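Local coordinates for protein multiheme cytochrome cf (Carboxydothermus ferrireducens DSM 11255, PDB 6QVM) that probably reduces insoluble extracellular Fe(III), passing electrons along its eleven c-type hemes while inserted in the S-layer, at residues N152-Y157 with A170-V175; Y541-S546 with H659-T664; N556-F561 with A590-C595. All blocks are in the same frame, centred on the assembly; numbering follows the deposited sequence.

Contact 1. Residues N152-Y157 with A170-V175; sequences NDLKKY and ALVWAV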
loop_
_atom_site.group_PDB
_atom_site.type_symbol
_atom_site.label_atom_id
_atom_site.label_comp_id
_atom_site.label_asym_id
_atom_site.label_seq_id
_atom_site.Cartn_x
_atom_site.Cartn_y
_atom_site.Cartn_z
ATOM N N ASN A 152 51.064 15.789 33.447
ATOM C CA ASN A 152 52.334 15.894 32.737
ATOM C C ASN A 152 52.125 15.982 31.229
ATOM O O ASN A 152 52.902 16.646 30.534
ATOM C CB ASN A 152 53.228 14.710 33.093
ATOM C CG ASN A 152 53.212 14.396 34.580
ATOM O OD1 ASN A 152 53.998 14.946 35.350
ATOM N ND2 ASN A 152 52.309 13.513 34.991
ATOM N N ASP A 153 51.092 15.317 30.706
ATOM C CA ASP A 153 50.728 15.505 29.305
ATOM C C ASP A 153 50.272 16.937 29.051
ATOM O O ASP A 153 50.705 17.577 28.085
ATOM C CB ASP A 153 49.636 14.514 28.901
ATOM C CG ASP A 153 50.159 13.104 28.727
ATOM O OD1 ASP A 153 51.231 12.939 28.109
ATOM O OD2 ASP A 153 49.499 12.159 29.208
ATOM N N LEU A 154 49.396 17.456 29.918
ATOM C CA LEU A 154 48.913 18.826 29.771
ATOM C C LEU A 154 50.063 19.824 29.733
ATOM O O LEU A 154 50.043 20.777 28.946
ATOM C CB LEU A 154 47.965 19.174 30.921
ATOM C CG LEU A 154 46.512 18.695 30.874
ATOM C CD1 LEU A 154 45.807 19.040 32.180
ATOM C CD2 LEU A 154 45.758 19.297 29.698
ATOM N N LYS A 155 51.082 19.614 30.567
ATOM C CA LYS A 155 52.129 20.611 30.740
ATOM C C LYS A 155 53.093 20.683 29.563
ATOM O O LYS A 155 53.951 21.573 29.542
ATOM C CB LYS A 155 52.896 20.329 32.028
ATOM C CG LYS A 155 52.277 21.027 33.234
ATOM C CD LYS A 155 52.627 20.352 34.541
ATOM C CE LYS A 155 51.907 21.032 35.695
ATOM N NZ LYS A 155 51.611 20.074 36.792
ATOM N N LYS A 156 52.964 19.786 28.583
ATOM C CA LYS A 156 53.768 19.841 27.366
ATOM C C LYS A 156 53.359 21.045 26.533
ATOM O O LYS A 156 53.986 21.340 25.510
ATOM C CB LYS A 156 53.605 18.552 26.547
ATOM C CG LYS A 156 54.424 17.365 27.038
ATOM C CD LYS A 156 55.853 17.434 26.536
ATOM N N TYR A 157 52.327 21.762 26.969
ATOM C CA TYR A 157 51.710 22.822 26.181
ATOM C C TYR A 157 51.644 24.093 27.009
ATOM O O TYR A 157 51.090 24.094 28.113
ATOM C CB TYR A 157 50.323 22.399 25.704
ATOM C CG TYR A 157 50.399 21.253 24.726
ATOM C CD1 TYR A 157 50.621 21.490 23.379
ATOM C CD2 TYR A 157 50.267 19.935 25.147
ATOM C CE1 TYR A 157 50.693 20.451 22.468
ATOM C CE2 TYR A 157 50.342 18.884 24.245
ATOM C CZ TYR A 157 50.552 19.147 22.904
ATOM O OH TYR A 157 50.625 18.100 22.006
ATOM N N ALA A 170 40.601 17.227 26.503
ATOM C CA ALA A 170 40.131 16.882 25.164
ATOM C C ALA A 170 40.998 17.528 24.095
ATOM O O ALA A 170 41.323 16.903 23.077
ATOM C CB ALA A 170 38.675 17.303 24.989
ATOM N N LEU A 171 41.393 18.782 24.315
ATOM C CA LEU A 171 42.201 19.485 23.324
ATOM C C LEU A 171 43.566 18.830 23.141
ATOM O O LEU A 171 44.129 18.873 22.043
ATOM C CB LEU A 171 42.353 20.950 23.729
ATOM C CG LEU A 171 42.994 21.948 22.762
ATOM C CD1 LEU A 171 42.358 21.869 21.386
ATOM C CD2 LEU A 171 42.858 23.353 23.327
ATOM N N VAL A 172 44.106 18.222 24.198
ATOM C CA VAL A 172 45.396 17.552 24.090
ATOM C C VAL A 172 45.232 16.175 23.454
ATOM O O VAL A 172 46.059 15.748 22.638
ATOM C CB VAL A 172 46.072 17.478 25.470
ATOM C CG1 VAL A 172 47.423 16.805 25.366
ATOM C CG2 VAL A 172 46.185 18.865 26.065
ATOM N N TRP A 173 44.177 15.451 23.837
ATOM C CA TRP A 173 43.855 14.185 23.179
ATOM C C TRP A 173 43.713 14.375 21.674
ATOM O O TRP A 173 44.251 13.597 20.877
ATOM C CB TRP A 173 42.567 13.592 23.765
ATOM C CG TRP A 173 41.901 12.590 22.867
ATOM C CD1 TRP A 173 42.297 11.302 22.639
ATOM C CD2 TRP A 173 40.722 12.794 22.077
ATOM N NE1 TRP A 173 41.438 10.694 21.756
ATOM C CE2 TRP A 173 40.462 11.587 21.398
ATOM C CE3 TRP A 173 39.862 13.881 21.876
ATOM C CZ2 TRP A 173 39.378 11.435 20.537
ATOM C CZ3 TRP A 173 38.784 13.725 21.023
ATOM C CH2 TRP A 173 38.553 12.513 20.364
ATOM N N ALA A 174 43.010 15.433 21.270
ATOM C CA ALA A 174 42.783 15.678 19.851
ATOM C C ALA A 174 44.080 15.981 19.108
ATOM O O ALA A 174 44.180 15.706 17.908
ATOM C CB ALA A 174 41.788 16.822 19.671
ATOM N N VAL A 175 45.071 16.546 19.793
ATOM C CA VAL A 175 46.349 16.861 19.163
ATOM C C VAL A 175 47.275 15.649 19.152
ATOM O O VAL A 175 48.007 15.426 18.185
ATOM C CB VAL A 175 46.994 18.073 19.862
ATOM C CG1 VAL A 175 48.433 18.250 19.413
ATOM C CG2 VAL A 175 46.193 19.331 19.565
#
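Val-172 pushes its two methyls between the side chains of Tyr-157 and Leu-154; Val-172 and Tyr-157 bury the largest areas in the contact. With CG1 anti to the backbone N (chi1 -179°), that methyl is directed at the tyrosine, 3.8 Å from Tyr-157 CE2, while the other methyl, CG2, lies 3.7 Å from Leu-154 CD2. The leucine meets the valine nearly at a right angle, bringing its delta methyl across to the helix although its CB does not head there. One helical turn further on, Val-175 meets the far end of the phenol: its CG1 approaches the hydroxyl, Tyr-157 OH, to 3.4 Å. Tyr-157 and Val-175 run toward each other; the hydroxyl meets a methyl, no polar pairing is made between the segments, and the rest is apolar contact.

A type I turn from Leu-154 to Tyr-157 sets these two residues where both can reach Val-172, closed by Tyr-157 N bonding Leu-154 O at 3.2 Å. That carbonyl oxygen also sits at the edge of the Tyr-157 ring, in its plane. Ala-182 and Leu-191, in loops, also touch the tyrosine, and Tyr-160 packs on Leu-154. Short helix, turn and longer helix 165-176 thus pack through a small apolar core, in the helical part that is probably the S-layer-binding domain of this cytochrome.

Contact 2. Residues Y541-S546 with H659-T664; sequences YNPMGS and HNTALT. With HEC (heme c), chain N; NGA (2-acetamido-2-deoxy-beta-D-galactopyranose), chain C.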
loop_
_atom_site.group_PDB
_atom_site.type_symbol
_atom_site.label_atom_id
_atom_site.label_comp_id
_atom_site.label_asym_id
_atom_site.label_seq_id
_atom_site.Cartn_x
_atom_site.Cartn_y
_atom_site.Cartn_z
ATOM N N TYR A 541 -39.319 2.576 -7.319
ATOM C CA TYR A 541 -38.595 2.307 -6.083
ATOM C C TYR A 541 -38.500 0.803 -5.835
ATOM O O TYR A 541 -39.481 0.068 -5.981
ATOM C CB TYR A 541 -39.268 3.019 -4.907
ATOM C CG TYR A 541 -39.188 4.543 -4.955
ATOM C CD1 TYR A 541 -38.046 5.217 -4.535
ATOM C CD2 TYR A 541 -40.260 5.303 -5.407
ATOM C CE1 TYR A 541 -37.974 6.608 -4.577
ATOM C CE2 TYR A 541 -40.197 6.694 -5.454
ATOM C CZ TYR A 541 -39.051 7.343 -5.038
ATOM O OH TYR A 541 -38.986 8.728 -5.082
ATOM N N ASN A 542 -37.301 0.358 -5.471
ATOM C CA ASN A 542 -36.981 -1.062 -5.347
ATOM C C ASN A 542 -37.444 -1.594 -3.993
ATOM O O ASN A 542 -36.971 -1.114 -2.958
ATOM C CB ASN A 542 -35.473 -1.245 -5.516
ATOM C CG ASN A 542 -35.021 -2.701 -5.461
ATOM O OD1 ASN A 542 -35.719 -3.585 -4.959
ATOM N ND2 ASN A 542 -33.822 -2.944 -5.976
ATOM N N PRO A 543 -38.342 -2.585 -3.952
ATOM C CA PRO A 543 -38.812 -3.099 -2.652
ATOM C C PRO A 543 -37.700 -3.656 -1.776
ATOM O O PRO A 543 -37.848 -3.668 -0.549
ATOM C CB PRO A 543 -39.815 -4.193 -3.049
ATOM C CG PRO A 543 -40.250 -3.817 -4.423
ATOM C CD PRO A 543 -39.032 -3.230 -5.079
ATOM N N MET A 544 -36.600 -4.124 -2.364
ATOM C CA MET A 544 -35.436 -4.557 -1.602
ATOM C C MET A 544 -34.307 -3.538 -1.678
ATOM O O MET A 544 -33.139 -3.895 -1.505
ATOM C CB MET A 544 -34.966 -5.935 -2.077
ATOM C CG MET A 544 -35.838 -7.069 -1.560
ATOM S SD MET A 544 -35.359 -8.710 -2.115
ATOM C CE MET A 544 -36.428 -8.913 -3.532
ATOM N N GLY A 545 -34.641 -2.267 -1.909
ATOM C CA GLY A 545 -33.659 -1.209 -2.095
ATOM C C GLY A 545 -32.896 -0.815 -0.846
ATOM O O GLY A 545 -31.907 -0.083 -0.956
ATOM N N SER A 546 -33.333 -1.258 0.332
ATOM C CA SER A 546 -32.529 -1.071 1.532
ATOM C C SER A 546 -31.319 -1.993 1.561
ATOM O O SER A 546 -30.470 -1.846 2.448
ATOM C CB SER A 546 -33.376 -1.289 2.789
ATOM O OG SER A 546 -34.272 -0.210 2.995
ATOM N N HIS A 659 -32.980 -7.965 -8.529
ATOM C CA HIS A 659 -32.442 -6.615 -8.404
ATOM C C HIS A 659 -33.524 -5.545 -8.287
ATOM O O HIS A 659 -33.216 -4.424 -7.868
ATOM C CB HIS A 659 -31.530 -6.303 -9.599
ATOM C CG HIS A 659 -30.220 -7.033 -9.564
ATOM N ND1 HIS A 659 -29.342 -7.047 -10.625
ATOM C CD2 HIS A 659 -29.645 -7.784 -8.594
ATOM C CE1 HIS A 659 -28.280 -7.768 -10.310
ATOM N NE2 HIS A 659 -28.438 -8.226 -9.081
ATOM N N ASN A 660 -34.767 -5.853 -8.667
ATOM C CA ASN A 660 -35.894 -4.940 -8.512
ATOM C C ASN A 660 -37.181 -5.666 -8.877
ATOM O O ASN A 660 -37.591 -5.656 -10.042
ATOM C CB ASN A 660 -35.729 -3.686 -9.378
ATOM C CG ASN A 660 -36.642 -2.549 -8.933
ATOM O OD1 ASN A 660 -37.683 -2.775 -8.312
ATOM N ND2 ASN A 660 -36.252 -1.323 -9.243
ATOM N N THR A 661 -37.824 -6.294 -7.885
ATOM C CA THR A 661 -38.990 -7.129 -8.170
ATOM C C THR A 661 -40.114 -6.315 -8.802
ATOM O O THR A 661 -40.829 -6.808 -9.683
ATOM C CB THR A 661 -39.481 -7.817 -6.896
ATOM O OG1 THR A 661 -39.677 -6.830 -5.872
ATOM C CG2 THR A 661 -38.482 -8.860 -6.434
ATOM N N ALA A 662 -40.272 -5.059 -8.381
ATOM C CA ALA A 662 -41.383 -4.244 -8.862
ATOM C C ALA A 662 -41.126 -3.703 -10.264
ATOM O O ALA A 662 -42.035 -3.682 -11.102
ATOM C CB ALA A 662 -41.653 -3.098 -7.888
ATOM N N LEU A 663 -39.897 -3.262 -10.540
ATOM C CA LEU A 663 -39.561 -2.893 -11.910
ATOM C C LEU A 663 -39.645 -4.097 -12.838
ATOM O O LEU A 663 -39.955 -3.945 -14.023
ATOM C CB LEU A 663 -38.163 -2.270 -11.974
ATOM C CG LEU A 663 -37.725 -1.770 -13.354
ATOM C CD1 LEU A 663 -38.724 -0.750 -13.870
ATOM C CD2 LEU A 663 -36.324 -1.180 -13.309
ATOM N N THR A 664 -39.408 -5.298 -12.310
ATOM C CA THR A 664 -39.398 -6.496 -13.144
ATOM C C THR A 664 -40.799 -6.853 -13.626
ATOM O O THR A 664 -40.998 -7.160 -14.806
ATOM C CB THR A 664 -38.777 -7.658 -12.371
ATOM O OG1 THR A 664 -37.355 -7.481 -12.310
ATOM C CG2 THR A 664 -39.103 -8.988 -13.038
HETATM FE FE HEC N . -26.978 -8.820 -7.981
HETATM C CHA HEC N . -26.959 -11.401 -10.209
HETATM C CHB HEC N . -24.602 -7.162 -9.936
HETATM C CHC HEC N . -27.262 -6.068 -6.026
HETATM C CHD HEC N . -29.003 -10.604 -5.800
HETATM N NA HEC N . -25.962 -9.192 -9.721
HETATM C C1A HEC N . -26.111 -10.341 -10.473
HETATM C C2A HEC N . -25.216 -10.242 -11.610
HETATM C C3A HEC N . -24.563 -9.082 -11.534
HETATM C C4A HEC N . -25.021 -8.399 -10.349
HETATM C CMA HEC N . -23.504 -8.580 -12.535
HETATM C CAA HEC N . -25.052 -11.305 -12.711
HETATM C CBA HEC N . -24.162 -12.377 -12.117
HETATM C CGA HEC N . -24.322 -13.644 -12.900
HETATM O O1A HEC N . -24.580 -14.703 -12.273
HETATM O O2A HEC N . -24.190 -13.595 -14.149
HETATM N NB HEC N . -26.070 -6.968 -7.971
HETATM C C1B HEC N . -25.200 -6.455 -8.919
HETATM C C2B HEC N . -25.028 -5.041 -8.660
HETATM C C3B HEC N . -25.756 -4.733 -7.565
HETATM C C4B HEC N . -26.427 -5.946 -7.116
HETATM C CMB HEC N . -24.108 -4.113 -9.489
HETATM C CAB HEC N . -25.890 -3.346 -6.887
HETATM C CBB HEC N . -26.532 -2.315 -7.843
HETATM N NC HEC N . -27.926 -8.441 -6.230
HETATM C C1C HEC N . -27.915 -7.209 -5.601
HETATM C C2C HEC N . -28.729 -7.300 -4.405
HETATM C C3C HEC N . -29.252 -8.543 -4.349
HETATM C C4C HEC N . -28.735 -9.286 -5.490
HETATM C CMC HEC N . -29.015 -6.121 -3.446
HETATM C CAC HEC N . -30.192 -9.129 -3.259
HETATM C CBC HEC N . -31.550 -8.393 -3.234
HETATM N ND HEC N . -27.851 -10.716 -7.996
HETATM C C1D HEC N . -28.656 -11.232 -6.981
HETATM C C2D HEC N . -29.084 -12.552 -7.371
HETATM C C3D HEC N . -28.447 -12.815 -8.743
HETATM C C4D HEC N . -27.701 -11.612 -9.058
HETATM C CMD HEC N . -29.985 -13.508 -6.566
HETATM C CAD HEC N . -28.602 -14.098 -9.590
HETATM C CBD HEC N . -27.223 -14.726 -9.768
HETATM C CGD HEC N . -27.250 -16.182 -9.378
HETATM O O1D HEC N . -26.351 -16.606 -8.601
HETATM O O2D HEC N . -28.167 -16.918 -9.836
HETATM C C1 NGA C . -39.265 10.077 -5.078
HETATM C C2 NGA C . -38.968 11.437 -4.427
HETATM C C3 NGA C . -39.893 12.579 -4.875
HETATM C C4 NGA C . -40.205 12.486 -6.365
HETATM C C5 NGA C . -40.584 11.064 -6.749
HETATM C C6 NGA C . -40.923 10.947 -8.227
HETATM C C7 NGA C . -38.060 10.831 -2.262
HETATM C C8 NGA C . -38.010 11.280 -0.834
HETATM N N2 NGA C . -39.073 11.288 -2.991
HETATM O O3 NGA C . -39.336 13.859 -4.585
HETATM O O4 NGA C . -39.079 12.882 -7.115
HETATM O O5 NGA C . -39.504 10.208 -6.463
HETATM O O6 NGA C . -40.660 9.626 -8.653
HETATM O O7 NGA C . -37.193 10.082 -2.705
HETATM O O HOH W 1 -36.124 -6.395 -5.554
#
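The side-chain amides of Asn-542 and Asn-660 lie stacked on each other, their planes only 8° apart, running in opposite directions with Asn-542 CG 3.8 Å from Asn-660 CG. This is the tight heart of the contact. Asn-542 has CG anti to its backbone nitrogen (chi1 -178°), which lets OD1 curl back onto Met-544 N at 2.8 Å in an Asx turn, and the same oxygen accepts a hydrogen bond from a water that in turn accepts from Thr-661 N. Asn-660 is the N-cap of the following helix: its OD1 receives Leu-663 N at 3.2 Å along a nearly straight bond (173°), although the donor stands well above the carbonyl plane. An alanine in place of Asn-542 would probably leave Met-544 N and the bridging water without their acceptor and the amide of Asn-660 without its stacking partner.

Beside the amides, Pro-543 CG rests 3.4 Å from Thr-661 OG1 and 3.8 Å from Ala-662 CB, and Met-544 CE meets Thr-661 CG2. The outer end is looser: the CB of the exposed Tyr-541 points away from the helix, and the residue carries an N-acetylgalactosamine on its hydroxyl, with Tyr-541 OH to NGA C1 1.4 Å.

The contact also serves two hemes. His-659 NE2 binds one iron opposite His-553, and Met-544 SD binds the iron of another together with His-599. Helix 519-524 backs the amide stack, since Asn-542 ND2 bonds Phe-523 O and Asn-660 ND2 bonds Val-522 O, so that helix, the loop leading to helix 549-553 and the start of helix 661-672 meet at the amide stack.

Contact 3. Residues N556-F561 with A590-C595; sequences NGYHYF and ASYNSC. With HEC (heme c), chain L.
Tyr-558 and Tyr-592 lie as near-parallel rings, planes 25° apart, but slid so far past each other that they barely overlap; the centroids are 5.3 Å apart and the closest carbons, Tyr-558 CD2 and Tyr-592 CD2, 3.5 Å. At the edges, Tyr-560 CD2 and Ser-594 OG lie near the plane of the Tyr-592 ring, and Tyr-558 CE1 near that of Tyr-560. Strand 589-593, which carries Tyr-592, is an outer strand of a four-stranded antiparallel sheet, and the aromatic loop packs against it beside a bis-histidine heme. There His-559 NE2 binds HEC FE at 2.1 Å, with His-477 as the other axial ligand. Phe-561 CZ lies 3.6 Å from HEC CBC.

Ala-590 fits its methyl against both tyrosines of the loop, CB being 3.4 Å from Tyr-560 CE2. Tyr-592, with CG set between backbone N and carbonyl carbon (chi1 51°), brings its hydroxyl to the loop backbone, where it bonds Lys-562 O and accepts a hydrogen bond from a water, itself accepting from Phe-561 N. At the end of the strand, Asn-593 makes an Asx turn before Cys-595, which is linked to another heme, Asn-593 OD1 receiving Cys-595 N at 2.8 Å.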
loop_
_atom_site.group_PDB
_atom_site.type_symbol
_atom_site.label_atom_id
_atom_site.label_comp_id
_atom_site.label_asym_id
_atom_site.label_seq_id
_atom_site.Cartn_x
_atom_site.Cartn_y
_atom_site.Cartn_z
ATOM N N ASN A 556 -20.749 -11.383 4.735
ATOM C CA ASN A 556 -19.623 -11.587 5.646
ATOM C C ASN A 556 -18.282 -11.260 4.989
ATOM O O ASN A 556 -17.247 -11.820 5.357
ATOM C CB ASN A 556 -19.622 -13.017 6.195
ATOM C CG ASN A 556 -20.876 -13.330 6.985
ATOM O OD1 ASN A 556 -21.284 -12.562 7.856
ATOM N ND2 ASN A 556 -21.500 -14.461 6.678
ATOM N N GLY A 557 -18.288 -10.375 3.992
ATOM C CA GLY A 557 -17.063 -10.000 3.314
ATOM C C GLY A 557 -16.560 -10.989 2.286
ATOM O O GLY A 557 -15.458 -10.801 1.758
ATOM N N TYR A 558 -17.328 -12.031 1.977
ATOM C CA TYR A 558 -16.881 -13.008 0.993
ATOM C C TYR A 558 -16.794 -12.381 -0.395
ATOM O O TYR A 558 -17.678 -11.628 -0.811
ATOM C CB TYR A 558 -17.823 -14.211 0.965
ATOM C CG TYR A 558 -17.501 -15.259 2.002
ATOM C CD1 TYR A 558 -16.308 -15.964 1.950
ATOM C CD2 TYR A 558 -18.388 -15.550 3.027
ATOM C CE1 TYR A 558 -16.009 -16.927 2.888
ATOM C CE2 TYR A 558 -18.090 -16.501 3.983
ATOM C CZ TYR A 558 -16.903 -17.194 3.903
ATOM O OH TYR A 558 -16.604 -18.154 4.842
ATOM N N HIS A 559 -15.714 -12.701 -1.111
ATOM C CA HIS A 559 -15.477 -12.206 -2.461
ATOM C C HIS A 559 -15.818 -13.238 -3.532
ATOM O O HIS A 559 -15.260 -13.190 -4.632
ATOM C CB HIS A 559 -14.022 -11.764 -2.622
ATOM C CG HIS A 559 -13.682 -10.517 -1.869
ATOM N ND1 HIS A 559 -13.879 -10.387 -0.511
ATOM C CD2 HIS A 559 -13.146 -9.344 -2.284
ATOM C CE1 HIS A 559 -13.490 -9.184 -0.122
ATOM N NE2 HIS A 559 -13.037 -8.532 -1.179
ATOM N N TYR A 560 -16.708 -14.186 -3.230
ATOM C CA TYR A 560 -17.139 -15.120 -4.264
ATOM C C TYR A 560 -18.131 -14.480 -5.224
ATOM O O TYR A 560 -18.203 -14.884 -6.389
ATOM C CB TYR A 560 -17.757 -16.369 -3.636
ATOM C CG TYR A 560 -16.761 -17.257 -2.920
ATOM C CD1 TYR A 560 -15.954 -18.137 -3.626
ATOM C CD2 TYR A 560 -16.625 -17.212 -1.538
ATOM C CE1 TYR A 560 -15.038 -18.948 -2.984
ATOM C CE2 TYR A 560 -15.709 -18.021 -0.884
ATOM C CZ TYR A 560 -14.925 -18.892 -1.614
ATOM O OH TYR A 560 -14.015 -19.701 -0.976
ATOM N N PHE A 561 -18.899 -13.496 -4.748
ATOM C CA PHE A 561 -19.870 -12.745 -5.542
ATOM C C PHE A 561 -21.028 -13.608 -6.034
ATOM O O PHE A 561 -21.978 -13.088 -6.627
ATOM C CB PHE A 561 -19.184 -12.051 -6.723
ATOM C CG PHE A 561 -18.223 -10.970 -6.315
ATOM C CD1 PHE A 561 -18.676 -9.694 -6.030
ATOM C CD2 PHE A 561 -16.868 -11.232 -6.215
ATOM C CE1 PHE A 561 -17.796 -8.699 -5.651
ATOM C CE2 PHE A 561 -15.980 -10.239 -5.837
ATOM C CZ PHE A 561 -16.446 -8.971 -5.554
ATOM N N ALA A 590 -16.653 -22.837 1.831
ATOM C CA ALA A 590 -17.289 -21.584 2.202
ATOM C C ALA A 590 -18.794 -21.728 2.047
ATOM O O ALA A 590 -19.272 -22.342 1.087
ATOM C CB ALA A 590 -16.777 -20.425 1.344
ATOM N N SER A 591 -19.537 -21.152 2.988
ATOM C CA SER A 591 -20.983 -21.296 3.016
ATOM C C SER A 591 -21.590 -20.040 3.616
ATOM O O SER A 591 -21.156 -19.597 4.682
ATOM C CB SER A 591 -21.377 -22.524 3.838
ATOM O OG SER A 591 -22.515 -23.152 3.288
ATOM N N TYR A 592 -22.579 -19.465 2.932
ATOM C CA TYR A 592 -23.243 -18.289 3.471
ATOM C C TYR A 592 -24.679 -18.197 2.969
ATOM O O TYR A 592 -25.069 -18.840 1.992
ATOM C CB TYR A 592 -22.479 -17.004 3.131
ATOM C CG TYR A 592 -22.109 -16.820 1.669
ATOM C CD1 TYR A 592 -23.006 -16.268 0.760
ATOM C CD2 TYR A 592 -20.845 -17.154 1.208
ATOM C CE1 TYR A 592 -22.657 -16.078 -0.574
ATOM C CE2 TYR A 592 -20.490 -16.977 -0.117
ATOM C CZ TYR A 592 -21.397 -16.439 -1.004
ATOM O OH TYR A 592 -21.048 -16.258 -2.322
ATOM N N ASN A 593 -25.455 -17.366 3.664
ATOM C CA ASN A 593 -26.830 -17.041 3.303
ATOM C C ASN A 593 -26.863 -15.590 2.835
ATOM O O ASN A 593 -26.516 -14.683 3.601
ATOM C CB ASN A 593 -27.763 -17.262 4.497
ATOM C CG ASN A 593 -29.239 -17.082 4.149
ATOM O OD1 ASN A 593 -29.609 -16.224 3.346
ATOM N ND2 ASN A 593 -30.091 -17.887 4.780
ATOM N N SER A 594 -27.288 -15.370 1.589
ATOM C CA SER A 594 -27.268 -14.033 1.010
ATOM C C SER A 594 -28.496 -13.200 1.364
ATOM O O SER A 594 -28.587 -12.052 0.912
ATOM C CB SER A 594 -27.142 -14.105 -0.520
ATOM O OG SER A 594 -25.845 -14.520 -0.914
ATOM N N CYS A 595 -29.430 -13.731 2.163
ATOM C CA CYS A 595 -30.741 -13.116 2.303
ATOM C C CYS A 595 -31.230 -12.975 3.738
ATOM O O CYS A 595 -32.190 -12.222 3.965
ATOM C CB CYS A 595 -31.788 -13.918 1.517
ATOM S SG CYS A 595 -31.255 -14.396 -0.133
HETATM FE FE HEC L . -12.059 -6.713 -1.119
HETATM C CHA HEC L . -13.972 -6.346 1.700
HETATM C CHB HEC L . -9.406 -7.671 0.807
HETATM C CHC HEC L . -10.295 -7.513 -3.981
HETATM C CHD HEC L . -14.337 -4.998 -3.028
HETATM N NA HEC L . -11.732 -6.933 0.884
HETATM C C1A HEC L . -12.667 -6.754 1.883
HETATM C C2A HEC L . -12.036 -7.085 3.146
HETATM C C3A HEC L . -10.773 -7.449 2.897
HETATM C C4A HEC L . -10.562 -7.360 1.472
HETATM C CMA HEC L . -9.737 -7.879 3.952
HETATM C CAA HEC L . -12.731 -7.048 4.525
HETATM C CBA HEC L . -13.592 -8.313 4.592
HETATM C CGA HEC L . -14.400 -8.344 5.859
HETATM O O1A HEC L . -14.088 -9.213 6.712
HETATM O O2A HEC L . -15.342 -7.521 6.019
HETATM N NB HEC L . -10.202 -7.429 -1.522
HETATM C C1B HEC L . -9.299 -7.850 -0.560
HETATM C C2B HEC L . -8.215 -8.525 -1.238
HETATM C C3B HEC L . -8.441 -8.466 -2.565
HETATM C C4B HEC L . -9.710 -7.786 -2.764
HETATM C CMB HEC L . -6.985 -9.116 -0.530
HETATM C CAB HEC L . -7.564 -9.049 -3.708
HETATM C CBB HEC L . -7.377 -10.588 -3.591
HETATM N NC HEC L . -12.232 -6.253 -3.121
HETATM C C1C HEC L . -11.456 -6.784 -4.139
HETATM C C2C HEC L . -12.050 -6.434 -5.416
HETATM C C3C HEC L . -13.220 -5.802 -5.163
HETATM C C4C HEC L . -13.321 -5.640 -3.713
HETATM C CMC HEC L . -11.509 -6.914 -6.787
HETATM C CAC HEC L . -14.237 -5.208 -6.183
HETATM C CBC HEC L . -14.813 -6.259 -7.163
HETATM N ND HEC L . -13.868 -5.812 -0.723
HETATM C C1D HEC L . -14.640 -5.165 -1.687
HETATM C C2D HEC L . -15.827 -4.661 -1.047
HETATM C C3D HEC L . -15.717 -5.079 0.421
HETATM C C4D HEC L . -14.474 -5.803 0.533
HETATM C CMD HEC L . -16.967 -3.871 -1.714
HETATM C CAD HEC L . -16.747 -4.802 1.530
HETATM C CBD HEC L . -17.500 -6.113 1.753
HETATM C CGD HEC L . -18.658 -5.914 2.700
HETATM O O1D HEC L . -18.973 -6.875 3.453
HETATM O O2D HEC L . -19.255 -4.803 2.705
HETATM O O HOH W 2 -19.491 -13.628 -1.969
HETATM O O HOH W 3 -18.344 -20.348 5.481
#

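In the fold
After an N-terminal heme-binding region the chain makes contact 1, which closes a short connection of twelve residues, partly helical, in the probable S-layer-binding part, far from the molecule's centre. Further heme-bearing chain and the sheets follow before 541-546 opens contact 2, which closes only at 659-664, after 112 intervening residues. Contact 3 is nested inside that loop, joining the segment after helix 549-553 to the outer strand 589-593. Contacts 2 and 3 have centres about 21 Å apart and both hold residues at hemes, whereas contact 1 lies on the opposite side, about 93 Å from contact 2 and 80 Å from contact 3, centre to centre.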